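Local coordinates for hemerythrin HHE cation binding domain protein (Mycobacterium kansasii, PDB 6TYJ) that binds iron and zinc ions in a helical bundle of the hemerythrin HHE type, though its physiological role is not established, at residues I73-A76 / H77-R81; H41-F44 / D45-L48. All blocks are in the same frame, centred on the assembly; numbering follows the deposited sequence.

Contact 1 (I73-A76 / H77-R81); sequences IAVA and HAEHR. With ZN (zinc ion), chain D.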
ATOM      1  N   ILE A  73      -2.310  11.060 -12.373  1.00 23.46           N
ATOM      2  CA  ILE A  73      -1.196  10.139 -12.226  1.00 20.74           C
ATOM      3  C   ILE A  73      -0.072  10.790 -11.439  1.00 22.14           C
ATOM      4  O   ILE A  73       0.503  10.182 -10.529  1.00 22.78           O
ATOM      5  CB  ILE A  73      -0.711   9.658 -13.604  1.00 21.65           C
ATOM      6  CG1 ILE A  73      -1.757   8.729 -14.208  1.00 27.50           C
ATOM      7  CG2 ILE A  73       0.603   8.980 -13.442  1.00 24.19           C
ATOM      8  CD1 ILE A  73      -1.766   7.332 -13.620  1.00 26.24           C
ATOM      9  N   ALA A  74       0.233  12.044 -11.751  1.00 22.75           N
ATOM     10  CA  ALA A  74       1.251  12.758 -10.995  1.00 20.22           C
ATOM     11  C   ALA A  74       0.874  12.829  -9.524  1.00 22.61           C
ATOM     12  O   ALA A  74       1.715  12.611  -8.645  1.00 21.54           O
ATOM     13  CB  ALA A  74       1.421  14.163 -11.550  1.00 22.59           C
ATOM     14  N   VAL A  75      -0.388  13.158  -9.247  1.00 20.74           N
ATOM     15  CA  VAL A  75      -0.845  13.258  -7.854  1.00 21.33           C
ATOM     16  C   VAL A  75      -0.734  11.911  -7.157  1.00 19.21           C
ATOM     17  O   VAL A  75      -0.268  11.825  -6.011  1.00 23.01           O
ATOM     18  CB  VAL A  75      -2.279  13.787  -7.825  1.00 24.46           C
ATOM     19  CG1 VAL A  75      -2.833  13.659  -6.403  1.00 27.59           C
ATOM     20  CG2 VAL A  75      -2.307  15.222  -8.293  1.00 25.71           C
ATOM     21  N   ALA A  76      -1.125  10.833  -7.854  1.00 21.34           N
ATOM     22  CA  ALA A  76      -1.070   9.489  -7.298  1.00 21.89           C
ATOM     23  C   ALA A  76       0.337   9.130  -6.854  1.00 21.39           C
ATOM     24  O   ALA A  76       0.545   8.604  -5.751  1.00 21.02           O
ATOM     25  CB  ALA A  76      -1.546   8.484  -8.346  1.00 28.34           C
ATOM     26  N   HIS A  77       1.317   9.398  -7.718  1.00 20.14           N
ATOM     27  CA  HIS A  77       2.699   9.088  -7.392  1.00 18.45           C
ATOM     28  C   HIS A  77       3.230   9.978  -6.277  1.00 23.23           C
ATOM     29  O   HIS A  77       3.994   9.515  -5.421  1.00 21.09           O
ATOM     30  CB  HIS A  77       3.550   9.242  -8.629  1.00 19.73           C
ATOM     31  CG  HIS A  77       3.413   8.093  -9.575  1.00 23.32           C
ATOM     32  ND1 HIS A  77       3.032   8.248 -10.890  1.00 32.86           N
ATOM     33  CD2 HIS A  77       3.620   6.768  -9.397  1.00 28.44           C
ATOM     34  CE1 HIS A  77       3.010   7.065 -11.484  1.00 27.91           C
ATOM     35  NE2 HIS A  77       3.379   6.152 -10.606  1.00 25.57           N
ATOM     36  N   ALA A  78       2.867  11.263  -6.288  1.00 21.34           N
ATOM     37  CA  ALA A  78       3.238  12.118  -5.161  1.00 25.28           C
ATOM     38  C   ALA A  78       2.602  11.642  -3.856  1.00 23.13           C
ATOM     39  O   ALA A  78       3.226  11.745  -2.797  1.00 21.50           O
ATOM     40  CB  ALA A  78       2.854  13.572  -5.459  1.00 24.48           C
ATOM     41  N   GLU A  79       1.373  11.106  -3.895  1.00 23.75           N
ATOM     42  CA  GLU A  79       0.767  10.546  -2.679  1.00 24.53           C
ATOM     43  C   GLU A  79       1.537   9.323  -2.177  1.00 22.99           C
ATOM     44  O   GLU A  79       1.608   9.074  -0.970  1.00 21.55           O
ATOM     45  CB  GLU A  79      -0.698  10.173  -2.934  1.00 23.62           C
ATOM     46  CG  GLU A  79      -1.673  11.341  -3.036  1.00 43.04           C
ATOM     47  CD  GLU A  79      -2.091  11.879  -1.682  1.00 63.18           C
ATOM     48  OE1 GLU A  79      -2.665  12.996  -1.630  1.00 56.42           O
ATOM     49  OE2 GLU A  79      -1.840  11.183  -0.673  1.00 66.81           O
ATOM     50  N   HIS A  80       2.082   8.509  -3.085  1.00 20.10           N
ATOM     51  CA  HIS A  80       2.959   7.441  -2.619  1.00 17.57           C
ATOM     52  C   HIS A  80       4.143   8.013  -1.858  1.00 20.65           C
ATOM     53  O   HIS A  80       4.516   7.495  -0.797  1.00 21.41           O
ATOM     54  CB  HIS A  80       3.464   6.619  -3.789  1.00 17.36           C
ATOM     55  CG  HIS A  80       2.482   5.617  -4.301  1.00 20.11           C
ATOM     56  ND1 HIS A  80       2.815   4.721  -5.293  1.00 23.39           N
ATOM     57  CD2 HIS A  80       1.185   5.382  -4.001  1.00 23.23           C
ATOM     58  CE1 HIS A  80       1.771   3.959  -5.563  1.00 23.49           C
ATOM     59  NE2 HIS A  80       0.768   4.340  -4.799  1.00 23.14           N
ATOM     60  N   ARG A  81       4.747   9.082  -2.380  1.00 21.04           N
ATOM     61  CA  ARG A  81       5.854   9.728  -1.668  1.00 19.84           C
ATOM     62  C   ARG A  81       5.427  10.181  -0.286  1.00 23.86           C
ATOM     63  O   ARG A  81       6.216  10.131   0.653  1.00 22.19           O
ATOM     64  CB  ARG A  81       6.372  10.938  -2.438  1.00 23.27           C
ATOM     65  CG  ARG A  81       6.957  10.590  -3.768  1.00 24.29           C
ATOM     66  CD  ARG A  81       7.851  11.710  -4.304  1.00 32.48           C
ATOM     67  NE  ARG A  81       8.229  11.409  -5.675  1.00 47.86           N
ATOM     68  CZ  ARG A  81       9.260  10.637  -5.998  1.00 60.36           C
ATOM     69  NH1 ARG A  81       9.539  10.400  -7.271  1.00 67.32           N
ATOM     70  NH2 ARG A  81      10.014  10.106  -5.038  1.00 60.96           N
TER
HETATM   71 ZN    ZN D 302       4.810   4.656  -6.179  0.58 16.41          ZN
HETATM   72  O   HOH W   1       6.079   4.279  -4.684  1.00 30.21           O
HETATM   73  O   HOH W   2       5.359   6.296  -6.992  0.67 21.79           O

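Contact 2 (H41-F44 / D45-L48); sequences HALF and DELL. With ZN (zinc ion), chain E.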
ATOM      1  N   HIS A  41       4.353  -5.747  16.896  1.00 17.53           N
ATOM      2  CA  HIS A  41       5.523  -5.775  16.015  1.00 20.43           C
ATOM      3  C   HIS A  41       5.314  -6.696  14.822  1.00 20.63           C
ATOM      4  O   HIS A  41       5.691  -6.343  13.692  1.00 18.17           O
ATOM      5  CB  HIS A  41       6.769  -6.208  16.791  1.00 18.69           C
ATOM      6  CG  HIS A  41       7.320  -5.145  17.702  1.00 19.66           C
ATOM      7  ND1 HIS A  41       7.909  -3.992  17.230  1.00 25.94           N
ATOM      8  CD2 HIS A  41       7.386  -5.073  19.054  1.00 23.15           C
ATOM      9  CE1 HIS A  41       8.310  -3.252  18.251  1.00 27.54           C
ATOM     10  NE2 HIS A  41       8.019  -3.890  19.367  1.00 24.73           N
ATOM     11  N   ALA A  42       4.755  -7.891  15.048  1.00 17.10           N
ATOM     12  CA  ALA A  42       4.506  -8.799  13.918  1.00 17.61           C
ATOM     13  C   ALA A  42       3.498  -8.200  12.962  1.00 19.01           C
ATOM     14  O   ALA A  42       3.696  -8.235  11.744  1.00 19.83           O
ATOM     15  CB  ALA A  42       4.021 -10.164  14.404  1.00 22.26           C
ATOM     16  N   LEU A  43       2.428  -7.603  13.497  1.00 20.02           N
ATOM     17  CA  LEU A  43       1.421  -7.004  12.635  1.00 19.14           C
ATOM     18  C   LEU A  43       2.009  -5.869  11.808  1.00 21.27           C
ATOM     19  O   LEU A  43       1.658  -5.700  10.630  1.00 20.02           O
ATOM     20  CB  LEU A  43       0.260  -6.507  13.504  1.00 19.84           C
ATOM     21  CG  LEU A  43      -0.714  -7.575  14.020  1.00 18.30           C
ATOM     22  CD1 LEU A  43      -1.565  -6.865  15.094  1.00 19.11           C
ATOM     23  CD2 LEU A  43      -1.602  -8.172  12.915  1.00 21.13           C
ATOM     24  N   PHE A  44       2.917  -5.087  12.394  1.00 17.19           N
ATOM     25  CA  PHE A  44       3.528  -4.008  11.635  1.00 17.02           C
ATOM     26  C   PHE A  44       4.375  -4.554  10.484  1.00 18.94           C
ATOM     27  O   PHE A  44       4.325  -4.007   9.380  1.00 16.45           O
ATOM     28  CB  PHE A  44       4.374  -3.125  12.543  1.00 18.00           C
ATOM     29  CG  PHE A  44       4.946  -1.940  11.838  1.00 18.56           C
ATOM     30  CD1 PHE A  44       4.109  -0.961  11.337  1.00 23.40           C
ATOM     31  CD2 PHE A  44       6.329  -1.794  11.692  1.00 17.98           C
ATOM     32  CE1 PHE A  44       4.641   0.148  10.654  1.00 22.10           C
ATOM     33  CE2 PHE A  44       6.861  -0.674  11.038  1.00 19.80           C
ATOM     34  CZ  PHE A  44       6.012   0.292  10.534  1.00 19.17           C
ATOM     35  N   ASP A  45       5.150  -5.617  10.720  1.00 17.42           N
ATOM     36  CA  ASP A  45       5.862  -6.259   9.606  1.00 18.36           C
ATOM     37  C   ASP A  45       4.893  -6.716   8.527  1.00 20.50           C
ATOM     38  O   ASP A  45       5.198  -6.629   7.320  1.00 17.14           O
ATOM     39  CB  ASP A  45       6.651  -7.458  10.099  1.00 20.00           C
ATOM     40  CG  ASP A  45       7.927  -7.086  10.819  1.00 28.16           C
ATOM     41  OD1 ASP A  45       8.361  -5.913  10.773  1.00 27.83           O
ATOM     42  OD2 ASP A  45       8.504  -8.009  11.424  1.00 35.43           O
ATOM     43  N   GLU A  46       3.750  -7.292   8.932  1.00 18.86           N
ATOM     44  CA  GLU A  46       2.778  -7.760   7.936  1.00 19.36           C
ATOM     45  C   GLU A  46       2.271  -6.600   7.105  1.00 19.87           C
ATOM     46  O   GLU A  46       2.130  -6.718   5.875  1.00 19.03           O
ATOM     47  CB  GLU A  46       1.609  -8.464   8.633  1.00 19.54           C
ATOM     48  CG  GLU A  46       2.011  -9.762   9.312  1.00 19.69           C
ATOM     49  CD  GLU A  46       0.883 -10.370  10.127  1.00 28.42           C
ATOM     50  OE1 GLU A  46      -0.239 -10.519   9.598  1.00 26.98           O
ATOM     51  OE2 GLU A  46       1.129 -10.700  11.300  1.00 29.49           O
ATOM     52  N   LEU A  47       2.040  -5.451   7.754  1.00 18.33           N
ATOM     53  CA  LEU A  47       1.616  -4.249   7.032  1.00 17.96           C
ATOM     54  C   LEU A  47       2.681  -3.788   6.047  1.00 17.76           C
ATOM     55  O   LEU A  47       2.358  -3.419   4.908  1.00 19.88           O
ATOM     56  CB  LEU A  47       1.289  -3.127   8.027  1.00 18.73           C
ATOM     57  CG  LEU A  47       0.959  -1.764   7.386  1.00 19.13           C
ATOM     58  CD1 LEU A  47      -0.253  -1.869   6.439  1.00 21.99           C
ATOM     59  CD2 LEU A  47       0.661  -0.732   8.495  1.00 20.91           C
ATOM     60  N   LEU A  48       3.954  -3.821   6.455  1.00 15.64           N
ATOM     61  CA  LEU A  48       5.017  -3.390   5.549  1.00 16.43           C
ATOM     62  C   LEU A  48       5.037  -4.272   4.306  1.00 17.55           C
ATOM     63  O   LEU A  48       5.284  -3.776   3.198  1.00 18.27           O
ATOM     64  CB  LEU A  48       6.377  -3.424   6.251  1.00 17.74           C
ATOM     65  CG  LEU A  48       6.643  -2.407   7.379  1.00 22.47           C
ATOM     66  CD1 LEU A  48       7.992  -2.647   8.038  1.00 27.26           C
ATOM     67  CD2 LEU A  48       6.494  -0.955   6.865  1.00 27.63           C
TER
HETATM   68 ZN    ZN E 303      -1.037 -11.574  12.289  0.63112.91          ZN
HETATM   69  O   HOH W   3      -3.346 -11.749  13.186  1.00 63.82           O

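Contact 1 (I73-A76 / H77-R81)
Part of the metal centre of the hemerythrin-type bundle is built on this part of helix 70-91, where I73 and A76 sit one turn ahead of the histidines H77 and H80. The I73 side chain lies alongside the imidazole of H77, both pointing the same way. Its CG2 methyl does the touching, 3.6 Å from H77 ND1. With CG1 set beside the backbone N (chi1 -71°), CG2 is the branch directed along the helix to H77. The backbones are joined by H77 N to I73 O, 3.0 Å.

H80 N donates to A76 O at 3.1 Å. The CG of H80 stands anti to its own carbonyl carbon (chi1 -79°), a torsion that swings the ring off the helix so that ND1 binds a zinc ion 2.2 Å away. Two waters, the closer 1.9 Å from the metal, and D59 OD2 are its other ligands. The other ring nitrogen of H80, NE2, is a ligand of a second zinc ion, shared with E58 and H114, so the imidazole bridges two metals and its rotation is fixed at both nitrogens. On another side of the helix, E79 brings its CG to 3.3 Å from V75 O, the carbonyl that accepts E79 N.

In the bundle, F55 stacks on the H80 ring and Y63 meets the H77 ring edge-to-face, both from helix 38-65. I73 and A76 also touch Y63, whereas V75 and E79 pack against E117 of helix 100-121, so this part of the helix lies between those two neighbouring helices.

Contact 2 (H41-F44 / D45-L48)
L47 N donates to L43 O at 2.9 Å, the shortest of four i to i+4 backbone bonds that join residues 41-44 to 45-48 in helix 38-65. The A42 carbonyl, which accepts E46 N, is also brushed by the side chain of E46, whose CG passes 3.3 Å from A42 O before the chain straightens toward the carboxylate.

The E46 carboxylate ends at a zinc ion, with OE2 bound at 2.5 Å and a water at a similar distance from the metal. L43 crosses E46 at a slant and puts CD2 3.5 Å from this zinc, a methyl which lies beside the metal without coordinating it, so an apolar group borders the metal on the helix surface.

F44, on the other side of the helix, packs inward. With CG anti to the backbone N (chi1 -176°), its ring swings over the side chain one turn later. L48 CG stands over one face of the ring, 4.3 Å from its centroid and 19° off the normal, a CH-pi contact offset toward the rim. The two methyls of L48 spread along that rim: CD1 comes to 3.8 Å from F44 CE2, while CD2 lies closest to CZ. L47 contributes a looser apolar touch on the same ring. L87, L90 and L91 of helix 70-91 and W104 of helix 100-121 also meet F44. L43 and L47 pack on helix 12-32, L47 also on W104, and L48 meets R163 and L166 of helix 163-168.

Chemically, this part of the helix is two-sided: apolar side chains fix it among the neighbouring helices, while the 2.5 Å bonds, long for zinc, are consistent with weaker binding at this site.

Overall arrangement
Both contacts are two-turn stretches of adjacent bundle helices, contact 1 on helix 70-91 and contact 2 on the preceding helix 38-65. They do not touch: their centres are 24 Å apart, on opposite sides of the chain's centre. Each is partly buried and carries a zinc ligand, but the metals differ in setting. In contact 1 one of the two buried residues, H80, is itself the ligand, a histidine of the central cluster; in contact 2 the ligand is a partly exposed carboxylate, and the buried residues are hydrocarbon or aromatic. Helix 38-65 also links the two, since it supplies E58 and D59 to the zinc sites of contact 1.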